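Local coordinates for 190aa long hypothetical protein (Pyrococcus horikoshii, PDB 2DDZ) that is of unknown function, a hexameric DUF366 protein whose family is grouped with the class II aminoacyl-tRNA synthetase-like clan, at residues M4-R12 against F30-V38. Residues are numbered along the deposited sequence; the frame is centred on the assembly and turned at random.
Sequences MELLIIKER and FGILGDSLV. With GAI (guanidine), chain Q.
Strands 5-8 and 36-38 run parallel, their axes 6° apart and 4.8 Å at closest approach, and three backbone bonds zip them together: Glu5 N to Asp35 O, Leu37 N to Glu5 O and Leu7 N to Leu37 O. The last is the one in which the donor sits nearly on the carbonyl axis, at a C=O...N angle of 165°. On the face turned to helix 161-184, Leu6 and Leu37 run alongside each other in the same direction, while the extended Met4 chain carries CE to 3.8 Å from Leu37 CB. This pairing joins the two strands of a beta-alpha-beta unit whose connection includes helix 25-30; the chain leaves that helix at Gly31, where phi turns positive, and returns through Ile32 over the opposite face of the strands. There Ile32 CG2 meets Glu5 CB, and Ile32 CD1 presses on Leu7 CD2 at a tight 3.4 Å. Leu7, its CG set by a chi1 of 175°, also brings CD2 obliquely against the Phe30 ring, an off-centre CH-pi contact 4.1 Å from the centroid and 3.6 Å from CG. Ile9 CD1 reaches Phe30 CZ at 3.4 Å, and an alanine in place of Phe30 would probably leave both Leu7 CD2 and Ile9 CD1 without their aromatic partner. Arg12 NH2 approaches the ring edge at CE1 (3.8 Å), in its plane, and the bound guanidine lies beside both residues, its N2 3.4 Å from Arg12 NH1.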
# COMPACT_ATOMS: atom_id res chain seq x y z
N MET E 4 -10.30 -19.77 6.83
CA MET E 4 -11.06 -18.62 7.40
C MET E 4 -12.01 -19.09 8.53
O MET E 4 -12.35 -20.27 8.59
CB MET E 4 -11.89 -17.98 6.28
CG MET E 4 -12.76 -16.81 6.71
SD MET E 4 -13.67 -16.08 5.34
CE MET E 4 -14.64 -15.03 6.26
N GLU E 5 -12.45 -18.16 9.38
CA GLU E 5 -13.34 -18.46 10.53
C GLU E 5 -14.82 -18.15 10.31
O GLU E 5 -15.16 -17.12 9.73
CB GLU E 5 -12.90 -17.67 11.76
CG GLU E 5 -11.68 -18.20 12.50
CD GLU E 5 -12.01 -19.36 13.42
OE1 GLU E 5 -12.98 -19.26 14.21
OE2 GLU E 5 -11.29 -20.37 13.36
N LEU E 6 -15.68 -19.03 10.81
CA LEU E 6 -17.13 -18.87 10.68
C LEU E 6 -17.86 -19.14 11.99
O LEU E 6 -17.55 -20.08 12.71
CB LEU E 6 -17.68 -19.81 9.61
CG LEU E 6 -19.21 -19.88 9.51
CD1 LEU E 6 -19.79 -18.52 9.16
CD2 LEU E 6 -19.60 -20.89 8.46
N LEU E 7 -18.84 -18.29 12.30
CA LEU E 7 -19.63 -18.43 13.51
C LEU E 7 -21.08 -18.05 13.26
O LEU E 7 -21.38 -16.90 12.94
CB LEU E 7 -19.08 -17.55 14.64
CG LEU E 7 -19.93 -17.54 15.92
CD1 LEU E 7 -19.95 -18.95 16.52
CD2 LEU E 7 -19.37 -16.54 16.94
N ILE E 8 -21.97 -19.03 13.40
CA ILE E 8 -23.40 -18.79 13.23
C ILE E 8 -24.00 -18.84 14.64
O ILE E 8 -23.93 -19.87 15.29
CB ILE E 8 -24.09 -19.89 12.40
CG1 ILE E 8 -23.34 -20.15 11.10
CG2 ILE E 8 -25.51 -19.47 12.06
CD1 ILE E 8 -23.29 -18.96 10.18
N ILE E 9 -24.57 -17.73 15.10
CA ILE E 9 -25.17 -17.69 16.44
C ILE E 9 -26.63 -18.18 16.35
O ILE E 9 -27.52 -17.42 15.99
CB ILE E 9 -25.10 -16.26 17.02
CG1 ILE E 9 -23.63 -15.85 17.11
CG2 ILE E 9 -25.76 -16.21 18.40
CD1 ILE E 9 -23.42 -14.40 17.47
N LYS E 10 -26.81 -19.45 16.69
CA LYS E 10 -28.10 -20.11 16.65
C LYS E 10 -28.88 -20.14 17.98
O LYS E 10 -30.11 -20.16 17.99
CB LYS E 10 -27.88 -21.54 16.16
CG LYS E 10 -26.95 -21.62 14.97
CD LYS E 10 -26.45 -23.02 14.69
CE LYS E 10 -25.77 -23.04 13.34
NZ LYS E 10 -25.22 -24.37 12.99
N GLU E 11 -28.16 -20.16 19.10
CA GLU E 11 -28.76 -20.20 20.44
C GLU E 11 -29.60 -18.96 20.82
O GLU E 11 -30.58 -19.07 21.56
CB GLU E 11 -27.65 -20.38 21.49
CG GLU E 11 -26.53 -19.33 21.39
CD GLU E 11 -25.46 -19.67 20.35
OE1 GLU E 11 -25.75 -20.40 19.38
OE2 GLU E 11 -24.31 -19.20 20.51
N ARG E 12 -29.22 -17.78 20.34
CA ARG E 12 -29.94 -16.55 20.67
C ARG E 12 -30.01 -15.57 19.51
O ARG E 12 -29.59 -15.85 18.39
CB ARG E 12 -29.25 -15.86 21.84
CG ARG E 12 -27.74 -15.93 21.71
CD ARG E 12 -27.01 -14.88 22.49
NE ARG E 12 -25.57 -15.01 22.28
CZ ARG E 12 -24.70 -14.04 22.50
NH1 ARG E 12 -25.12 -12.86 22.94
NH2 ARG E 12 -23.40 -14.24 22.28
N PHE E 30 -16.54 -12.47 20.41
CA PHE E 30 -16.56 -13.92 20.32
C PHE E 30 -15.18 -14.58 20.37
O PHE E 30 -15.07 -15.80 20.32
CB PHE E 30 -17.31 -14.30 19.05
CG PHE E 30 -18.62 -13.57 18.89
CD1 PHE E 30 -19.69 -13.81 19.76
CD2 PHE E 30 -18.78 -12.62 17.88
CE1 PHE E 30 -20.89 -13.13 19.63
CE2 PHE E 30 -19.98 -11.93 17.73
CZ PHE E 30 -21.05 -12.18 18.61
N GLY E 31 -14.13 -13.78 20.47
CA GLY E 31 -12.79 -14.35 20.55
C GLY E 31 -12.28 -14.99 19.27
O GLY E 31 -11.30 -15.74 19.30
N ILE E 32 -12.93 -14.71 18.16
CA ILE E 32 -12.53 -15.25 16.87
C ILE E 32 -11.45 -14.35 16.28
O ILE E 32 -11.71 -13.20 15.94
CB ILE E 32 -13.73 -15.31 15.92
CG1 ILE E 32 -14.82 -16.19 16.52
CG2 ILE E 32 -13.30 -15.86 14.56
CD1 ILE E 32 -16.17 -16.05 15.84
N LEU E 33 -10.24 -14.89 16.17
CA LEU E 33 -9.11 -14.13 15.64
C LEU E 33 -8.97 -14.20 14.12
O LEU E 33 -9.25 -15.23 13.51
CB LEU E 33 -7.83 -14.66 16.28
CG LEU E 33 -6.52 -13.93 16.03
CD1 LEU E 33 -6.51 -12.61 16.77
CD2 LEU E 33 -5.37 -14.81 16.49
N GLY E 34 -8.56 -13.10 13.50
CA GLY E 34 -8.36 -13.07 12.06
C GLY E 34 -9.58 -12.95 11.17
O GLY E 34 -10.66 -12.55 11.62
N ASP E 35 -9.41 -13.28 9.90
CA ASP E 35 -10.51 -13.20 8.95
C ASP E 35 -11.71 -13.97 9.48
O ASP E 35 -11.58 -15.12 9.91
CB ASP E 35 -10.08 -13.74 7.59
CG ASP E 35 -9.04 -12.86 6.91
OD1 ASP E 35 -8.72 -11.80 7.49
OD2 ASP E 35 -8.55 -13.22 5.82
N SER E 36 -12.89 -13.34 9.45
CA SER E 36 -14.09 -14.01 9.94
C SER E 36 -15.43 -13.52 9.41
O SER E 36 -15.59 -12.39 8.93
CB SER E 36 -14.13 -13.96 11.47
OG SER E 36 -14.39 -12.65 11.94
N LEU E 37 -16.41 -14.41 9.53
CA LEU E 37 -17.78 -14.15 9.13
C LEU E 37 -18.62 -14.60 10.32
O LEU E 37 -18.51 -15.74 10.77
CB LEU E 37 -18.13 -14.94 7.87
CG LEU E 37 -19.61 -14.92 7.46
CD1 LEU E 37 -20.11 -13.50 7.19
CD2 LEU E 37 -19.77 -15.78 6.23
N VAL E 38 -19.44 -13.69 10.84
CA VAL E 38 -20.32 -13.97 11.97
C VAL E 38 -21.75 -13.76 11.49
O VAL E 38 -22.10 -12.68 11.02
CB VAL E 38 -20.05 -13.02 13.15
CG1 VAL E 38 -21.00 -13.35 14.31
CG2 VAL E 38 -18.60 -13.13 13.60
C GAI Q . -23.18 -9.24 21.73
N1 GAI Q . -23.89 -8.21 21.37
N2 GAI Q . -23.46 -9.92 22.87
N3 GAI Q . -22.15 -9.64 20.95